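Local coordinates for AlyGC (Glaciecola chathamensis, PDB 5GKD), which cleaves alginate as a polysaccharide lyase of family 6, presumably by beta-elimination, and is built of two parallel beta-helix domains joined in one chain, at residues I322-P336 and D353-F366. Sequence-based numbering, arbitrary orientation.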
loop_
_atom_site.group_PDB
_atom_site.type_symbol
_atom_site.label_atom_id
_atom_site.label_comp_id
_atom_site.label_asym_id
_atom_site.label_seq_id
_atom_site.Cartn_x
_atom_site.Cartn_y
_atom_site.Cartn_z
ATOM N N ILE A 322 19.702 16.495 32.229
ATOM C CA ILE A 322 21.110 16.212 32.004
ATOM C C ILE A 322 21.314 14.780 32.459
ATOM O O ILE A 322 21.187 14.488 33.652
ATOM C CB ILE A 322 22.034 17.160 32.786
ATOM C CG1 ILE A 322 21.895 18.609 32.313
ATOM C CG2 ILE A 322 23.473 16.688 32.691
ATOM C CD1 ILE A 322 22.664 19.584 33.209
ATOM N N GLN A 323 21.639 13.880 31.538
ATOM C CA GLN A 323 21.603 12.458 31.843
ATOM C C GLN A 323 22.969 11.832 31.615
ATOM O O GLN A 323 23.521 11.901 30.511
ATOM C CB GLN A 323 20.502 11.776 31.036
ATOM C CG GLN A 323 19.141 12.382 31.365
ATOM C CD GLN A 323 17.949 11.473 31.048
ATOM O OE1 GLN A 323 18.065 10.499 30.311
ATOM N NE2 GLN A 323 16.796 11.800 31.617
ATOM N N PHE A 324 23.517 11.232 32.668
ATOM C CA PHE A 324 24.807 10.566 32.617
ATOM C C PHE A 324 24.591 9.063 32.633
ATOM O O PHE A 324 23.680 8.562 33.300
ATOM C CB PHE A 324 25.693 10.980 33.798
ATOM C CG PHE A 324 25.975 12.456 33.870
ATOM C CD1 PHE A 324 26.809 13.064 32.944
ATOM C CD2 PHE A 324 25.462 13.222 34.889
ATOM C CE1 PHE A 324 27.094 14.423 33.030
ATOM C CE2 PHE A 324 25.752 14.578 34.981
ATOM C CZ PHE A 324 26.565 15.174 34.052
ATOM N N ALA A 325 25.441 8.350 31.898
ATOM C CA ALA A 325 25.307 6.911 31.690
ATOM C C ALA A 325 23.949 6.541 31.089
ATOM O O ALA A 325 23.431 5.447 31.318
ATOM C CB ALA A 325 25.558 6.149 32.989
ATOM N N ALA A 326 23.372 7.439 30.297
ATOM C CA ALA A 326 22.084 7.174 29.664
ATOM C C ALA A 326 22.158 5.971 28.728
ATOM O O ALA A 326 23.159 5.740 28.056
ATOM C CB ALA A 326 21.617 8.408 28.892
ATOM N N GLY A 327 21.084 5.200 28.688
ATOM C CA GLY A 327 21.080 3.965 27.942
ATOM C C GLY A 327 21.640 2.775 28.686
ATOM O O GLY A 327 21.745 1.692 28.097
ATOM N N SER A 328 22.004 2.932 29.957
ATOM C CA SER A 328 22.597 1.824 30.693
ATOM C C SER A 328 21.620 0.662 30.767
ATOM O O SER A 328 20.452 0.839 31.133
ATOM C CB SER A 328 22.979 2.265 32.103
ATOM O OG SER A 328 23.425 1.161 32.870
ATOM N N ASP A 329 22.090 -0.517 30.391
ATOM C CA ASP A 329 21.295 -1.740 30.500
ATOM C C ASP A 329 22.243 -2.917 30.328
ATOM O O ASP A 329 23.467 -2.761 30.396
ATOM C CB ASP A 329 20.129 -1.762 29.497
ATOM C CG ASP A 329 20.566 -1.544 28.051
ATOM O OD1 ASP A 329 21.666 -1.956 27.650
ATOM O OD2 ASP A 329 19.786 -0.941 27.300
ATOM N N LYS A 330 21.677 -4.106 30.101
ATOM C CA LYS A 330 22.503 -5.306 30.057
ATOM C C LYS A 330 23.463 -5.286 28.879
ATOM O O LYS A 330 24.577 -5.804 28.988
ATOM C CB LYS A 330 21.614 -6.545 30.017
ATOM C CG LYS A 330 20.684 -6.667 31.212
ATOM C CD LYS A 330 21.457 -6.884 32.502
ATOM C CE LYS A 330 20.543 -7.394 33.607
ATOM N NZ LYS A 330 19.671 -8.528 33.145
ATOM N N GLU A 331 23.058 -4.681 27.755
ATOM C CA GLU A 331 23.956 -4.532 26.618
ATOM C C GLU A 331 24.931 -3.383 26.834
ATOM O O GLU A 331 26.147 -3.572 26.755
ATOM C CB GLU A 331 23.158 -4.315 25.320
ATOM C CG GLU A 331 24.031 -4.203 24.077
ATOM C CD GLU A 331 23.363 -3.486 22.910
ATOM O OE1 GLU A 331 22.276 -2.902 23.116
ATOM O OE2 GLU A 331 23.936 -3.507 21.783
ATOM N N ARG A 332 24.408 -2.184 27.100
ATOM C CA ARG A 332 25.225 -0.976 27.254
ATOM C C ARG A 332 25.701 -0.837 28.707
ATOM O O ARG A 332 25.252 0.008 29.476
ATOM C CB ARG A 332 24.445 0.255 26.799
ATOM C CG ARG A 332 24.177 0.352 25.297
ATOM C CD ARG A 332 23.384 1.616 24.971
ATOM N NE ARG A 332 21.988 1.504 25.390
ATOM C CZ ARG A 332 20.945 1.615 24.579
ATOM N NH1 ARG A 332 21.122 1.854 23.297
ATOM N NH2 ARG A 332 19.721 1.485 25.060
ATOM N N SER A 333 26.666 -1.671 29.062
ATOM C CA SER A 333 27.097 -1.808 30.444
ATOM C C SER A 333 28.407 -1.093 30.733
ATOM O O SER A 333 28.891 -1.152 31.865
ATOM C CB SER A 333 27.234 -3.292 30.803
ATOM O OG SER A 333 28.227 -3.899 29.996
ATOM N N ALA A 334 28.997 -0.436 29.747
ATOM C CA ALA A 334 30.285 0.237 29.895
ATOM C C ALA A 334 30.022 1.706 30.216
ATOM O O ALA A 334 29.667 2.487 29.330
ATOM C CB ALA A 334 31.128 0.083 28.629
ATOM N N ALA A 335 30.207 2.077 31.488
ATOM C CA ALA A 335 29.971 3.432 31.966
ATOM C C ALA A 335 31.116 4.359 31.569
ATOM O O ALA A 335 32.204 3.903 31.221
ATOM C CB ALA A 335 29.787 3.423 33.483
ATOM N N PRO A 336 30.891 5.671 31.602
ATOM C CA PRO A 336 31.924 6.610 31.134
ATOM C C PRO A 336 33.187 6.581 31.992
ATOM O O PRO A 336 33.122 6.491 33.222
ATOM C CB PRO A 336 31.228 7.971 31.229
ATOM C CG PRO A 336 29.783 7.680 31.246
ATOM C CD PRO A 336 29.628 6.353 31.922
ATOM N N ASP A 353 18.642 20.418 39.720
ATOM C CA ASP A 353 19.676 20.633 38.720
ATOM C C ASP A 353 19.421 19.859 37.426
ATOM O O ASP A 353 20.207 19.980 36.488
ATOM C CB ASP A 353 21.051 20.290 39.300
ATOM C CG ASP A 353 21.191 18.832 39.691
ATOM O OD1 ASP A 353 20.225 18.052 39.568
ATOM O OD2 ASP A 353 22.289 18.462 40.145
ATOM N N GLY A 354 18.343 19.082 37.352
ATOM C CA GLY A 354 17.993 18.308 36.185
ATOM C C GLY A 354 18.832 17.070 35.942
ATOM O O GLY A 354 18.607 16.382 34.941
ATOM N N ILE A 355 19.762 16.739 36.832
ATOM C CA ILE A 355 20.719 15.669 36.578
ATOM C C ILE A 355 20.147 14.334 37.032
ATOM O O ILE A 355 19.600 14.220 38.135
ATOM C CB ILE A 355 22.052 15.956 37.278
ATOM C CG1 ILE A 355 22.739 17.156 36.628
ATOM C CG2 ILE A 355 22.926 14.730 37.258
ATOM C CD1 ILE A 355 23.890 17.725 37.463
ATOM N N THR A 356 20.282 13.318 36.177
ATOM C CA THR A 356 19.979 11.944 36.545
ATOM C C THR A 356 21.145 11.059 36.123
ATOM O O THR A 356 21.567 11.102 34.966
ATOM C CB THR A 356 18.689 11.444 35.882
ATOM O OG1 THR A 356 17.608 12.329 36.184
ATOM C CG2 THR A 356 18.333 10.041 36.384
ATOM N N ALA A 357 21.654 10.246 37.043
ATOM C CA ALA A 357 22.653 9.239 36.711
ATOM C C ALA A 357 21.982 7.873 36.631
ATOM O O ALA A 357 21.201 7.505 37.517
ATOM C CB ALA A 357 23.788 9.214 37.737
ATOM N N PHE A 358 22.290 7.122 35.577
ATOM C CA PHE A 358 21.679 5.822 35.344
ATOM C C PHE A 358 22.644 4.667 35.596
ATOM O O PHE A 358 22.265 3.502 35.427
ATOM C CB PHE A 358 21.110 5.769 33.916
ATOM C CG PHE A 358 19.957 6.721 33.696
ATOM C CD1 PHE A 358 18.666 6.339 33.993
ATOM C CD2 PHE A 358 20.176 8.001 33.232
ATOM C CE1 PHE A 358 17.599 7.211 33.817
ATOM C CE2 PHE A 358 19.116 8.883 33.042
ATOM C CZ PHE A 358 17.823 8.486 33.337
ATOM N N ASP A 359 23.863 4.960 36.021
ATOM C CA ASP A 359 24.894 3.957 36.277
ATOM C C ASP A 359 25.977 4.644 37.102
ATOM O O ASP A 359 25.850 5.816 37.472
ATOM C CB ASP A 359 25.441 3.375 34.965
ATOM C CG ASP A 359 26.048 1.988 35.121
ATOM O OD1 ASP A 359 26.675 1.687 36.154
ATOM O OD2 ASP A 359 25.900 1.186 34.183
ATOM N N ASP A 360 27.044 3.913 37.391
ATOM C CA ASP A 360 28.195 4.515 38.046
ATOM C C ASP A 360 28.747 5.649 37.186
ATOM O O ASP A 360 28.963 5.472 35.986
ATOM C CB ASP A 360 29.270 3.457 38.285
ATOM C CG ASP A 360 30.466 4.005 39.020
ATOM O OD1 ASP A 360 30.306 4.426 40.174
ATOM O OD2 ASP A 360 31.566 4.028 38.450
ATOM N N ILE A 361 28.963 6.818 37.802
ATOM C CA ILE A 361 29.534 7.971 37.118
ATOM C C ILE A 361 30.853 8.405 37.750
ATOM O O ILE A 361 31.325 9.512 37.511
ATOM C CB ILE A 361 28.541 9.147 37.057
ATOM C CG1 ILE A 361 28.154 9.615 38.456
ATOM C CG2 ILE A 361 27.304 8.750 36.291
ATOM C CD1 ILE A 361 27.394 10.899 38.474
ATOM N N SER A 362 31.479 7.533 38.525
ATOM C CA SER A 362 32.750 7.890 39.131
ATOM C C SER A 362 33.855 8.044 38.103
ATOM O O SER A 362 34.932 8.528 38.453
ATOM C CB SER A 362 33.149 6.849 40.180
ATOM O OG SER A 362 33.666 5.682 39.578
ATOM N N GLY A 363 33.617 7.660 36.850
ATOM C CA GLY A 363 34.578 7.909 35.798
ATOM C C GLY A 363 34.487 9.278 35.166
ATOM O O GLY A 363 35.214 9.575 34.216
ATOM N N ILE A 364 33.587 10.120 35.651
ATOM C CA ILE A 364 33.534 11.530 35.289
ATOM C C ILE A 364 33.942 12.332 36.519
ATOM O O ILE A 364 33.271 12.266 37.553
ATOM C CB ILE A 364 32.129 11.955 34.834
ATOM C CG1 ILE A 364 31.582 11.075 33.709
ATOM C CG2 ILE A 364 32.130 13.413 34.428
ATOM C CD1 ILE A 364 30.150 11.432 33.354
ATOM N N LYS A 365 34.998 13.129 36.408
ATOM C CA LYS A 365 35.385 13.992 37.514
ATOM C C LYS A 365 34.808 15.380 37.295
ATOM O O LYS A 365 35.011 15.999 36.243
ATOM C CB LYS A 365 36.903 14.055 37.715
ATOM C CG LYS A 365 37.258 13.993 39.238
ATOM C CD LYS A 365 38.358 14.968 39.660
ATOM C CE LYS A 365 38.172 15.475 41.120
ATOM N NZ LYS A 365 38.129 14.446 42.223
ATOM N N PHE A 366 34.070 15.848 38.282
ATOM C CA PHE A 366 33.405 17.137 38.254
ATOM C C PHE A 366 34.222 18.125 39.073
ATOM O O PHE A 366 34.643 17.807 40.185
ATOM C CB PHE A 366 31.987 17.015 38.821
ATOM C CG PHE A 366 31.098 16.049 38.072
ATOM C CD1 PHE A 366 31.115 14.700 38.363
ATOM C CD2 PHE A 366 30.244 16.505 37.075
ATOM C CE1 PHE A 366 30.296 13.813 37.677
ATOM C CE2 PHE A 366 29.429 15.625 36.381
ATOM C CZ PHE A 366 29.446 14.280 36.682
HETATM O O HOH W 1 31.316 6.001 35.419
#
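I322, Q323 and F324 bridge I355, T356 and A357 in parallel register on neighbouring turns of a beta-helix, near the end of the N-terminal domain, with 355-357 the last strand of its sheet within the chain. Four backbone hydrogen bonds establish the register: I322 N to G354 O (2.9 Å), T356 N to I322 O, F324 N to T356 O and, just after 355-357, F358 N to F324 O.

F324 carries the apolar side. Its CG lies anti to the carbonyl carbon (chi1 -59°), which directs the ring between two strands of the next turn: I355 CG2 meets its edge 3.6 Å from F324 CE2, while I364 CD1 lies 3.7 Å from F324 CD1. F366 turns its edge onto one F324 face in a T-shaped pair, planes at 77°. M341 and V291 also touch F324. I322 and I355 are aligned neighbours, I322 CB 3.9 Å from I355 CG1; apolar side chains of successive turns filling the interior fit the right-handed parallel beta-helix of the pectate lyase-like clan.

Q323 and F358 meet on the other side, Q323 OE1 lying 3.3 Å from F358 CE2 with amide and ring planes 55° apart. Beyond the corner at F324-A325, S328 OG donates to D359 OD2 (2.8 Å), out of the carboxylate plane on its anti side; N293 ND2 also bonds this oxygen. One water donates to P336 O (2.9 Å) and accepts from G363 N.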